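Local coordinates for protein synthesis inhibitor I (Hordeum vulgare, PDB 4FBC), which is a barley member of the ribosome-inactivating protein family, with a mixed alpha/beta fold and a pocket that holds adenosine monophosphate in this structure, at residues P53-P57 / V269-L273; S75-T79 / V143-H147; Y119-L123 / V167-L172; T178-T182 / A252-I257. The protein carries 3 engineered substitutions. All blocks are in the same frame, centred on the assembly; numbering follows the deposited sequence.

Contact 1: P53-P57 / V269-L273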
loop_
_atom_site.group_PDB
_atom_site.type_symbol
_atom_site.label_atom_id
_atom_site.label_comp_id
_atom_site.label_asym_id
_atom_site.label_seq_id
_atom_site.Cartn_x
_atom_site.Cartn_y
_atom_site.Cartn_z
ATOM N N PRO A 53 2.733 -10.676 -7.936
ATOM C CA PRO A 53 3.456 -11.060 -9.156
ATOM C C PRO A 53 4.593 -10.062 -9.407
ATOM O O PRO A 53 4.532 -8.926 -8.907
ATOM C CB PRO A 53 2.388 -10.933 -10.244
ATOM C CG PRO A 53 1.442 -9.870 -9.732
ATOM C CD PRO A 53 1.446 -10.007 -8.211
ATOM N N PRO A 54 5.628 -10.474 -10.169
ATOM C CA PRO A 54 6.683 -9.526 -10.553
ATOM C C PRO A 54 6.115 -8.356 -11.339
ATOM O O PRO A 54 5.012 -8.449 -11.888
ATOM C CB PRO A 54 7.580 -10.360 -11.486
ATOM C CG PRO A 54 7.357 -11.780 -11.057
ATOM C CD PRO A 54 5.893 -11.838 -10.652
ATOM N N VAL A 55 6.870 -7.260 -11.387
ATOM C CA VAL A 55 6.569 -6.142 -12.270
ATOM C C VAL A 55 6.811 -6.574 -13.716
ATOM O O VAL A 55 7.835 -7.188 -14.008
ATOM C CB VAL A 55 7.480 -4.935 -11.934
ATOM C CG1 VAL A 55 7.306 -3.817 -12.964
ATOM C CG2 VAL A 55 7.197 -4.439 -10.508
ATOM N N GLU A 56 5.868 -6.268 -14.604
ATOM C CA GLU A 56 5.989 -6.625 -16.016
ATOM C C GLU A 56 7.168 -5.887 -16.638
ATOM O O GLU A 56 7.315 -4.674 -16.474
ATOM C CB GLU A 56 4.698 -6.298 -16.779
ATOM C CG GLU A 56 3.472 -7.097 -16.319
ATOM C CD GLU A 56 2.187 -6.719 -17.054
ATOM O OE1 GLU A 56 1.940 -5.511 -17.262
ATOM O OE2 GLU A 56 1.415 -7.636 -17.421
ATOM N N PRO A 57 8.032 -6.622 -17.342
ATOM C CA PRO A 57 9.137 -5.922 -18.001
ATOM C C PRO A 57 8.764 -5.440 -19.412
ATOM O O PRO A 57 7.843 -5.994 -20.023
ATOM C CB PRO A 57 10.252 -6.977 -18.027
ATOM C CG PRO A 57 9.537 -8.294 -18.016
ATOM C CD PRO A 57 8.181 -8.088 -17.376
ATOM N N VAL A 269 11.806 -13.216 -12.480
ATOM C CA VAL A 269 10.677 -12.431 -12.962
ATOM C C VAL A 269 9.877 -13.202 -14.014
ATOM O O VAL A 269 8.646 -13.327 -13.904
ATOM C CB VAL A 269 11.138 -11.072 -13.510
ATOM C CG1 VAL A 269 10.047 -10.426 -14.336
ATOM C CG2 VAL A 269 11.535 -10.166 -12.338
ATOM N N ALA A 270 10.565 -13.755 -15.008
ATOM C CA ALA A 270 9.862 -14.435 -16.094
ATOM C C ALA A 270 9.116 -15.680 -15.624
ATOM O O ALA A 270 7.967 -15.907 -16.012
ATOM C CB ALA A 270 10.818 -14.782 -17.239
ATOM N N LYS A 271 9.764 -16.494 -14.802
ATOM C CA LYS A 271 9.124 -17.726 -14.349
ATOM C C LYS A 271 7.942 -17.447 -13.414
ATOM O O LYS A 271 6.905 -18.098 -13.520
ATOM C CB LYS A 271 10.132 -18.684 -13.701
ATOM C CG LYS A 271 9.599 -20.117 -13.562
ATOM C CD LYS A 271 9.234 -20.683 -14.942
ATOM C CE LYS A 271 8.808 -22.148 -14.900
ATOM N NZ LYS A 271 8.747 -22.736 -16.291
ATOM N N ALA A 272 8.072 -16.471 -12.517
ATOM C CA ALA A 272 6.960 -16.162 -11.617
ATOM C C ALA A 272 5.771 -15.592 -12.382
ATOM O O ALA A 272 4.620 -15.828 -12.014
ATOM C CB ALA A 272 7.402 -15.193 -10.504
ATOM N N LEU A 273 6.040 -14.847 -13.455
ATOM C CA LEU A 273 4.952 -14.300 -14.253
ATOM C C LEU A 273 4.311 -15.431 -15.057
ATOM O O LEU A 273 3.096 -15.439 -15.274
ATOM C CB LEU A 273 5.447 -13.169 -15.169
ATOM C CG LEU A 273 5.652 -11.803 -14.494
ATOM C CD1 LEU A 273 6.255 -10.802 -15.471
ATOM C CD2 LEU A 273 4.320 -11.296 -13.990
#

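Contact 2: S75-T79 / V143-H147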
loop_
_atom_site.group_PDB
_atom_site.type_symbol
_atom_site.label_atom_id
_atom_site.label_comp_id
_atom_site.label_asym_id
_atom_site.label_seq_id
_atom_site.Cartn_x
_atom_site.Cartn_y
_atom_site.Cartn_z
ATOM N N SER A 75 -22.462 8.302 0.388
ATOM C CA SER A 75 -21.606 9.336 -0.190
ATOM C C SER A 75 -20.786 8.873 -1.393
ATOM O O SER A 75 -20.433 7.697 -1.505
ATOM C CB SER A 75 -20.655 9.888 0.877
ATOM O OG SER A 75 -21.357 10.348 2.014
ATOM N N ALA A 76 -20.477 9.811 -2.288
ATOM C CA ALA A 76 -19.547 9.540 -3.377
ATOM C C ALA A 76 -18.152 9.392 -2.788
ATOM O O ALA A 76 -17.737 10.193 -1.943
ATOM C CB ALA A 76 -19.576 10.663 -4.415
ATOM N N GLY A 77 -17.430 8.368 -3.225
ATOM C CA GLY A 77 -16.129 8.088 -2.651
ATOM C C GLY A 77 -14.985 8.827 -3.314
ATOM O O GLY A 77 -15.087 9.232 -4.472
ATOM N N LEU A 78 -13.907 9.021 -2.559
ATOM C CA LEU A 78 -12.633 9.452 -3.127
ATOM C C LEU A 78 -11.967 8.236 -3.745
ATOM O O LEU A 78 -11.787 7.216 -3.072
ATOM C CB LEU A 78 -11.731 10.037 -2.039
ATOM C CG LEU A 78 -10.260 10.234 -2.415
ATOM C CD1 LEU A 78 -10.105 11.355 -3.440
ATOM C CD2 LEU A 78 -9.413 10.516 -1.183
ATOM N N THR A 79 -11.614 8.320 -5.027
ATOM C CA THR A 79 -11.024 7.166 -5.708
ATOM C C THR A 79 -9.513 7.322 -5.770
ATOM O O THR A 79 -9.003 8.378 -6.167
ATOM C CB THR A 79 -11.596 6.952 -7.124
ATOM O OG1 THR A 79 -13.023 6.859 -7.059
ATOM C CG2 THR A 79 -11.052 5.661 -7.749
ATOM N N VAL A 143 -9.689 12.174 3.530
ATOM C CA VAL A 143 -10.613 11.920 2.423
ATOM C C VAL A 143 -11.309 13.223 2.019
ATOM O O VAL A 143 -11.424 13.536 0.836
ATOM C CB VAL A 143 -11.632 10.801 2.756
ATOM C CG1 VAL A 143 -12.774 10.770 1.751
ATOM C CG2 VAL A 143 -10.942 9.463 2.783
ATOM N N THR A 144 -11.741 13.992 3.012
ATOM C CA THR A 144 -12.381 15.284 2.765
ATOM C C THR A 144 -11.470 16.258 2.011
ATOM O O THR A 144 -11.905 16.916 1.066
ATOM C CB THR A 144 -12.836 15.940 4.082
ATOM O OG1 THR A 144 -13.810 15.099 4.714
ATOM C CG2 THR A 144 -13.449 17.308 3.819
ATOM N N ALA A 145 -10.214 16.344 2.435
ATOM C CA ALA A 145 -9.273 17.315 1.867
ATOM C C ALA A 145 -8.963 17.028 0.401
ATOM O O ALA A 145 -8.922 17.950 -0.427
ATOM C CB ALA A 145 -7.996 17.356 2.678
ATOM N N LEU A 146 -8.737 15.754 0.085
ATOM C CA LEU A 146 -8.391 15.358 -1.280
ATOM C C LEU A 146 -9.624 15.316 -2.185
ATOM O O LEU A 146 -9.563 15.696 -3.355
ATOM C CB LEU A 146 -7.661 14.005 -1.295
ATOM C CG LEU A 146 -6.345 13.918 -0.516
ATOM C CD1 LEU A 146 -5.640 12.583 -0.752
ATOM C CD2 LEU A 146 -5.404 15.076 -0.851
ATOM N N HIS A 147 -10.750 14.860 -1.644
ATOM C CA HIS A 147 -11.961 14.737 -2.450
ATOM C C HIS A 147 -12.522 16.108 -2.830
ATOM O O HIS A 147 -13.190 16.243 -3.854
ATOM C CB HIS A 147 -13.027 13.945 -1.697
ATOM C CG HIS A 147 -14.108 13.390 -2.569
ATOM N ND1 HIS A 147 -15.437 13.405 -2.203
ATOM C CD2 HIS A 147 -14.057 12.775 -3.776
ATOM C CE1 HIS A 147 -16.158 12.834 -3.151
ATOM N NE2 HIS A 147 -15.345 12.444 -4.117
#

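Contact 3: Y119-L123 / V167-L172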
loop_
_atom_site.group_PDB
_atom_site.type_symbol
_atom_site.label_atom_id
_atom_site.label_comp_id
_atom_site.label_asym_id
_atom_site.label_seq_id
_atom_site.Cartn_x
_atom_site.Cartn_y
_atom_site.Cartn_z
ATOM N N TYR A 119 7.895 9.345 1.015
ATOM C CA TYR A 119 7.832 10.002 2.314
ATOM C C TYR A 119 8.830 11.159 2.432
ATOM O O TYR A 119 8.586 12.116 3.167
ATOM C CB TYR A 119 7.969 8.991 3.460
ATOM C CG TYR A 119 6.810 8.024 3.493
ATOM C CD1 TYR A 119 5.501 8.490 3.590
ATOM C CD2 TYR A 119 7.016 6.652 3.403
ATOM C CE1 TYR A 119 4.436 7.620 3.606
ATOM C CE2 TYR A 119 5.950 5.765 3.425
ATOM C CZ TYR A 119 4.665 6.260 3.525
ATOM O OH TYR A 119 3.596 5.395 3.545
ATOM N N ARG A 120 9.938 11.092 1.697
ATOM C CA ARG A 120 10.824 12.254 1.639
ATOM C C ARG A 120 10.114 13.450 1.004
ATOM O O ARG A 120 10.205 14.574 1.509
ATOM C CB ARG A 120 12.118 11.966 0.878
ATOM C CG ARG A 120 13.018 13.202 0.871
ATOM C CD ARG A 120 14.190 13.106 -0.089
ATOM N NE ARG A 120 15.054 14.281 0.032
ATOM C CZ ARG A 120 14.928 15.391 -0.693
ATOM N NH1 ARG A 120 13.976 15.488 -1.615
ATOM N NH2 ARG A 120 15.765 16.404 -0.500
ATOM N N ASP A 121 9.405 13.206 -0.096
ATOM C CA ASP A 121 8.607 14.250 -0.739
ATOM C C ASP A 121 7.549 14.810 0.212
ATOM O O ASP A 121 7.361 16.020 0.303
ATOM C CB ASP A 121 7.899 13.712 -1.991
ATOM C CG ASP A 121 8.860 13.236 -3.064
ATOM O OD1 ASP A 121 10.013 13.722 -3.112
ATOM O OD2 ASP A 121 8.447 12.375 -3.874
ATOM N N LEU A 122 6.857 13.913 0.913
ATOM C CA LEU A 122 5.687 14.272 1.715
ATOM C C LEU A 122 6.004 14.869 3.087
ATOM O O LEU A 122 5.309 15.774 3.552
ATOM C CB LEU A 122 4.790 13.041 1.890
ATOM C CG LEU A 122 4.223 12.483 0.589
ATOM C CD1 LEU A 122 3.645 11.112 0.831
ATOM C CD2 LEU A 122 3.152 13.406 0.050
ATOM N N LEU A 123 7.055 14.369 3.729
ATOM C CA LEU A 123 7.389 14.765 5.094
ATOM C C LEU A 123 8.734 15.486 5.198
ATOM O O LEU A 123 8.999 16.163 6.193
ATOM C CB LEU A 123 7.419 13.529 5.993
ATOM C CG LEU A 123 6.151 12.676 5.950
ATOM C CD1 LEU A 123 6.337 11.398 6.742
ATOM C CD2 LEU A 123 4.968 13.471 6.467
ATOM N N VAL A 167 -2.375 12.878 1.870
ATOM C CA VAL A 167 -1.764 11.758 1.155
ATOM C C VAL A 167 -0.983 10.813 2.074
ATOM O O VAL A 167 -1.092 9.588 1.953
ATOM C CB VAL A 167 -0.861 12.256 0.003
ATOM C CG1 VAL A 167 -0.043 11.094 -0.585
ATOM C CG2 VAL A 167 -1.713 12.903 -1.058
ATOM N N THR A 168 -0.208 11.378 3.002
ATOM C CA THR A 168 0.604 10.587 3.922
ATOM C C THR A 168 -0.301 9.696 4.772
ATOM O O THR A 168 -0.024 8.500 4.977
ATOM C CB THR A 168 1.442 11.486 4.852
ATOM O OG1 THR A 168 2.256 12.363 4.064
ATOM C CG2 THR A 168 2.335 10.652 5.747
ATOM N N THR A 169 -1.393 10.292 5.241
ATOM C CA THR A 169 -2.379 9.591 6.067
ATOM C C THR A 169 -2.945 8.390 5.312
ATOM O O THR A 169 -3.013 7.277 5.851
ATOM C CB THR A 169 -3.534 10.530 6.468
ATOM O OG1 THR A 169 -3.011 11.627 7.234
ATOM C CG2 THR A 169 -4.567 9.768 7.311
ATOM N N LEU A 170 -3.333 8.602 4.059
ATOM C CA LEU A 170 -3.894 7.516 3.268
ATOM C C LEU A 170 -2.869 6.446 2.904
ATOM O O LEU A 170 -3.195 5.262 2.872
ATOM C CB LEU A 170 -4.585 8.049 2.013
ATOM C CG LEU A 170 -5.721 9.036 2.252
ATOM C CD1 LEU A 170 -6.448 9.332 0.954
ATOM C CD2 LEU A 170 -6.699 8.489 3.307
ATOM N N LEU A 171 -1.639 6.859 2.610
ATOM C CA LEU A 171 -0.587 5.902 2.292
ATOM C C LEU A 171 -0.421 4.918 3.439
ATOM O O LEU A 171 -0.310 3.704 3.227
ATOM C CB LEU A 171 0.732 6.633 2.035
ATOM C CG LEU A 171 0.886 7.094 0.595
ATOM C CD1 LEU A 171 2.143 7.926 0.457
ATOM C CD2 LEU A 171 0.938 5.904 -0.329
ATOM N N LEU A 172 -0.431 5.448 4.658
ATOM C CA LEU A 172 -0.265 4.621 5.838
ATOM C C LEU A 172 -1.485 3.747 6.100
ATOM O O LEU A 172 -1.345 2.556 6.375
ATOM C CB LEU A 172 0.073 5.487 7.053
ATOM C CG LEU A 172 1.519 5.980 7.068
ATOM C CD1 LEU A 172 1.638 7.204 7.959
ATOM C CD2 LEU A 172 2.450 4.871 7.554
#

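Contact 4: T178-T182 / A252-I257. With AMP (adenosine monophosphate), chain E.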
loop_
_atom_site.group_PDB
_atom_site.type_symbol
_atom_site.label_atom_id
_atom_site.label_comp_id
_atom_site.label_asym_id
_atom_site.label_seq_id
_atom_site.Cartn_x
_atom_site.Cartn_y
_atom_site.Cartn_z
ATOM N N THR A 178 -2.013 -2.514 3.753
ATOM C CA THR A 178 -2.056 -3.680 2.862
ATOM C C THR A 178 -0.739 -4.463 2.928
ATOM O O THR A 178 -0.729 -5.696 3.046
ATOM C CB THR A 178 -2.373 -3.239 1.415
ATOM O OG1 THR A 178 -3.688 -2.661 1.363
ATOM C CG2 THR A 178 -2.308 -4.412 0.460
ATOM N N ARG A 179 0.384 -3.747 2.874
ATOM C CA ARG A 179 1.691 -4.395 2.893
ATOM C C ARG A 179 2.030 -5.120 4.192
ATOM O O ARG A 179 2.715 -6.141 4.167
ATOM C CB ARG A 179 2.784 -3.369 2.619
ATOM C CG ARG A 179 2.836 -2.908 1.169
ATOM C CD ARG A 179 3.680 -1.655 1.067
ATOM N NE ARG A 179 3.843 -1.214 -0.323
ATOM C CZ ARG A 179 4.023 0.052 -0.683
ATOM N NH1 ARG A 179 4.059 1.002 0.240
ATOM N NH2 ARG A 179 4.181 0.368 -1.966
ATOM N N PHE A 180 1.570 -4.589 5.321
ATOM C CA PHE A 180 2.011 -5.071 6.632
ATOM C C PHE A 180 0.872 -5.375 7.584
ATOM O O PHE A 180 0.021 -4.519 7.824
ATOM C CB PHE A 180 2.916 -4.031 7.306
ATOM C CG PHE A 180 4.161 -3.746 6.542
ATOM C CD1 PHE A 180 5.214 -4.651 6.554
ATOM C CD2 PHE A 180 4.272 -2.585 5.792
ATOM C CE1 PHE A 180 6.368 -4.394 5.827
ATOM C CE2 PHE A 180 5.417 -2.326 5.068
ATOM C CZ PHE A 180 6.463 -3.231 5.092
ATOM N N GLN A 181 0.877 -6.587 8.132
ATOM C CA GLN A 181 -0.113 -6.981 9.147
ATOM C C GLN A 181 0.060 -6.176 10.425
ATOM O O GLN A 181 -0.891 -5.982 11.188
ATOM C CB GLN A 181 0.003 -8.476 9.467
ATOM C CG GLN A 181 -0.156 -9.393 8.252
ATOM C CD GLN A 181 -0.484 -10.814 8.652
ATOM O OE1 GLN A 181 -1.564 -11.080 9.185
ATOM N NE2 GLN A 181 0.445 -11.737 8.414
ATOM N N THR A 182 1.283 -5.725 10.673
ATOM C CA THR A 182 1.545 -4.887 11.844
ATOM C C THR A 182 0.796 -3.563 11.703
ATOM O O THR A 182 0.082 -3.135 12.621
ATOM C CB THR A 182 3.037 -4.610 11.996
ATOM O OG1 THR A 182 3.569 -4.287 10.707
ATOM C CG2 THR A 182 3.769 -5.829 12.562
ATOM N N ALA A 252 6.632 -13.726 8.742
ATOM C CA ALA A 252 5.334 -14.149 8.198
ATOM C C ALA A 252 4.185 -13.433 8.906
ATOM O O ALA A 252 3.243 -12.971 8.262
ATOM C CB ALA A 252 5.163 -15.667 8.291
ATOM N N ASN A 253 4.262 -13.329 10.230
ATOM C CA ASN A 253 3.253 -12.569 10.970
ATOM C C ASN A 253 3.274 -11.076 10.661
ATOM O O ASN A 253 2.281 -10.385 10.872
ATOM C CB ASN A 253 3.413 -12.790 12.475
ATOM C CG ASN A 253 2.845 -14.110 12.926
ATOM O OD1 ASN A 253 1.724 -14.478 12.548
ATOM N ND2 ASN A 253 3.607 -14.842 13.729
ATOM N N THR A 254 4.400 -10.577 10.154
ATOM C CA THR A 254 4.549 -9.148 9.882
ATOM C C THR A 254 4.106 -8.752 8.472
ATOM O O THR A 254 3.469 -7.708 8.287
ATOM C CB THR A 254 6.003 -8.687 10.128
ATOM O OG1 THR A 254 6.337 -8.946 11.499
ATOM C CG2 THR A 254 6.163 -7.191 9.827
ATOM N N LEU A 255 4.421 -9.593 7.489
ATOM C CA LEU A 255 4.151 -9.282 6.085
ATOM C C LEU A 255 2.679 -9.519 5.730
ATOM O O LEU A 255 2.168 -10.628 5.882
ATOM C CB LEU A 255 5.071 -10.109 5.167
ATOM C CG LEU A 255 6.531 -9.632 5.128
ATOM C CD1 LEU A 255 7.457 -10.756 4.696
ATOM C CD2 LEU A 255 6.676 -8.418 4.217
ATOM N N GLY A 256 2.005 -8.470 5.270
ATOM C CA GLY A 256 0.651 -8.595 4.736
ATOM C C GLY A 256 0.681 -9.196 3.336
ATOM O O GLY A 256 -0.026 -10.160 3.051
ATOM N N ILE A 257 1.509 -8.625 2.462
ATOM C CA ILE A 257 1.756 -9.200 1.133
ATOM C C ILE A 257 3.172 -8.820 0.738
ATOM O O ILE A 257 3.594 -7.702 1.002
ATOM C CB ILE A 257 0.690 -8.748 0.073
ATOM C CG1 ILE A 257 0.957 -9.410 -1.290
ATOM C CG2 ILE A 257 0.602 -7.209 -0.028
ATOM C CD1 ILE A 257 -0.226 -9.256 -2.287
HETATM P P AMP E . 11.754 3.721 -4.314
HETATM O O1P AMP E . 11.734 5.232 -4.205
HETATM O O2P AMP E . 13.078 3.006 -4.140
HETATM O O3P AMP E . 11.121 3.297 -5.624
HETATM O "O5'" AMP E . 10.677 3.102 -3.312
HETATM C "C5'" AMP E . 11.058 2.592 -2.041
HETATM C "C4'" AMP E . 9.850 2.199 -1.226
HETATM O "O4'" AMP E . 9.094 3.388 -0.877
HETATM C "C3'" AMP E . 8.838 1.304 -1.933
HETATM O "O3'" AMP E . 9.197 -0.070 -1.909
HETATM C "C2'" AMP E . 7.539 1.611 -1.200
HETATM O "O2'" AMP E . 7.481 0.896 0.035
HETATM C "C1'" AMP E . 7.710 3.105 -0.892
HETATM N N9 AMP E . 7.063 3.975 -1.905
HETATM C C8 AMP E . 7.701 4.800 -2.768
HETATM N N7 AMP E . 6.828 5.475 -3.562
HETATM C C5 AMP E . 5.583 5.089 -3.199
HETATM C C6 AMP E . 4.194 5.416 -3.618
HETATM N N6 AMP E . 3.957 6.312 -4.614
HETATM N N1 AMP E . 3.173 4.791 -2.968
HETATM C C2 AMP E . 3.399 3.894 -1.982
HETATM N N3 AMP E . 4.629 3.557 -1.548
HETATM C C4 AMP E . 5.743 4.113 -2.102
HETATM O O HOH W 1 -0.639 -12.493 12.061
#

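Contact 1: P53-P57 / V269-L273
Val269 and Leu273, one turn apart at the start of helix 269-278, both pack on Pro54 of a proline-rich loop that runs in an extended, polyproline II-like conformation. The contact thereby joins the loop between strands 49-50 and 64-70 to the C-terminal helix of the chain. Proline suits such an extended loop: its ring fixes phi near the value needed, and it presents a compact, rigid carbon surface without a backbone N-H that would need an acceptor. Val269 opens the helix, its backbone N bonded to Glu262 OE2. With Val269 CG1 opposite the backbone N (chi1 165°), that methyl meets Pro54 CB at 3.8 Å and also lies near Val55 O, while CG2 leans on Pro54 CB as well. The Val269 carbonyl O takes the N-H of Leu273 in the helix and lies 3.5 Å from Pro54 CG. Ala272 returns to the interface, and its small methyl lets the ring come very near: Ala272 CB is 3.5 Å from Pro54 CG, tighter than ordinary van der Waals contact. Phe260, from a loop, packs on both of these residues. Leu273 is long enough to serve several loop residues at once. Its side chain and the Pro54 ring slide past each other in opposite directions, bringing Leu273 CD2 to 3.7 Å from Pro54 CD and 3.6 Å from Pro54 O, with Pro53 CB a little farther off. The other branch follows the loop onward, and Leu273 CD1 ends 3.8 Å from Pro57 CD.

Contact 2: S75-T79 / V143-H147
Leu78, on strand 78-83 of the mixed central sheet, packs into the last turn of helix 136-147 among Val143, Leu146 and His147. The apolar part is divided between the atoms of this one leucine. Leu78 CB touches Val143 CG1 at 4.0 Å, and Leu78 CG, set opposite the backbone N (chi1 167°), carries the methyls over the helix: Leu78 CD2 rests 3.9 Å from Leu146 CB, while CD1 lies against the backbone of His147. Phe92 packs on both Leu78 and Leu146, which ties the contact to strand 89-93.

The second kind of contact is that of the imidazole with the loop backbone. The flat ring of His147 runs alongside Ala76-Leu78, and the Leu78 N sits 3.9 Å above one ring face, displaced toward its rim. His147 CE1 comes 3.3 Å from Ala76 O, and His147 NE2 3.2 Å from Gly77 O, yet the angle is too poor for a hydrogen bond.

Firm polar bonding is instead made with other partners: His147 O accepts from Ser95 OG, and Leu78 pairs through its backbone with Leu69. The ring's approach to the two carbonyls is close but not bonded, and the helix is thus held to the strand mainly by shape and apolar burial.

Contact 3: Y119-L123 / V167-L172
In Tyr119 and Leu171 alike CG is opposite the residue's own carbonyl carbon (chi1 -65° and -86°), which turns each side chain toward the other helix. The two side chains then slide past each other in opposite directions, so that Tyr119 OH reaches 3.5 Å from Leu171 CB and Tyr119 CE1 lies 3.9 Å from Leu171 CD1. The phenol is long enough to span the gap between two helices whose segment axes come no nearer than 10.7 Å. Its hydroxyl, buried among carbons, is satisfied by Glu176 OE2, farther along helix 157-179.

Leu122 fills the middle. Its CD1 meets Leu171 CD1 at 3.5 Å and Val167 CG1 at 4.0 Å, the valine crossing it at about a right angle. Thr168 serves as a compact neighbour: its OG1, bonded to Arg164 O within its own helix, comes 3.4 Å from Leu122 CB, and its CG2 packs 3.9 Å from Leu123 CD2. A threonine suits this buried spot because the helix itself answers its hydroxyl.

The N-to-C directions of 119-123 and 167-172 make 140°, and this packing of a short helix on central helix 157-179 belongs to the core of the ribosome-inactivating protein fold, where Leu171 also lines the adenosine monophosphate pocket.

Contact 4: T178-T182 / A252-I257
Arg179 O receives two backbone donors from the loop after helix 248-254, at the break between helices 157-179 and 181-190, where Phe180 and Leu255 form a single beta bridge. Gly256 N donates at 2.7 Å and Ile257 N at 3.2 Å, both from the same face of the carbonyl plane, well above it. The carbonyl, left over as the first helix ends, is thereby satisfied by the same chain. Gly256 fits because its CA lies 3.6 Å from Thr178 O, with no room there for a side chain. Gln181 N, starting the next helix, donates to Thr254 O at 2.8 Å.

The Gln181 amide adds a side-chain link. Extended beyond CG, Gln181 NE2 donates to Leu255 O at 3.3 Å, an acceptor that Arg49 NE also uses; a water donates weakly to Gln181 OE1 and also hydrogen-bonds to Asn253 OD1. Thr254 OG1 and Thr182 OG1 are answered by Gln250 and Gln210, leaving their methyls to pack together.

Arg179 points away into the ligand pocket. Glu176 pairs with its NH1, Asn86 O takes its NH2, and Trp214 makes a cation-pi contact. Adenosine monophosphate O2' lies over one guanidinium face, while its N3, in plane at the edge, accepts from Arg179 NH1 at 3.2 Å (N-H...N angle 152°).

Contacts 3 and 4 both use helix 157-179, their centres about 19 Å apart, and each gives one residue to the adenosine monophosphate pocket: Leu171, its side chain about 4 Å from the ligand, and Arg179. Glu176, between them on the helix, bonds to both Tyr119 OH of contact 3 and Arg179 NH1 of contact 4. Contact 2 joins contact 3 directly, since Leu146 CD1 and Leu78 CD2 each lie 3.8 Å from Leu170 CD1, so sheet, helix 136-147 and central helix share one core. Contact 1 lies across the chain's centre from contacts 2 and 3, its nearest atoms about 6 Å from those of contact 4, and the side chain of Val55 about 10 Å from the ligand.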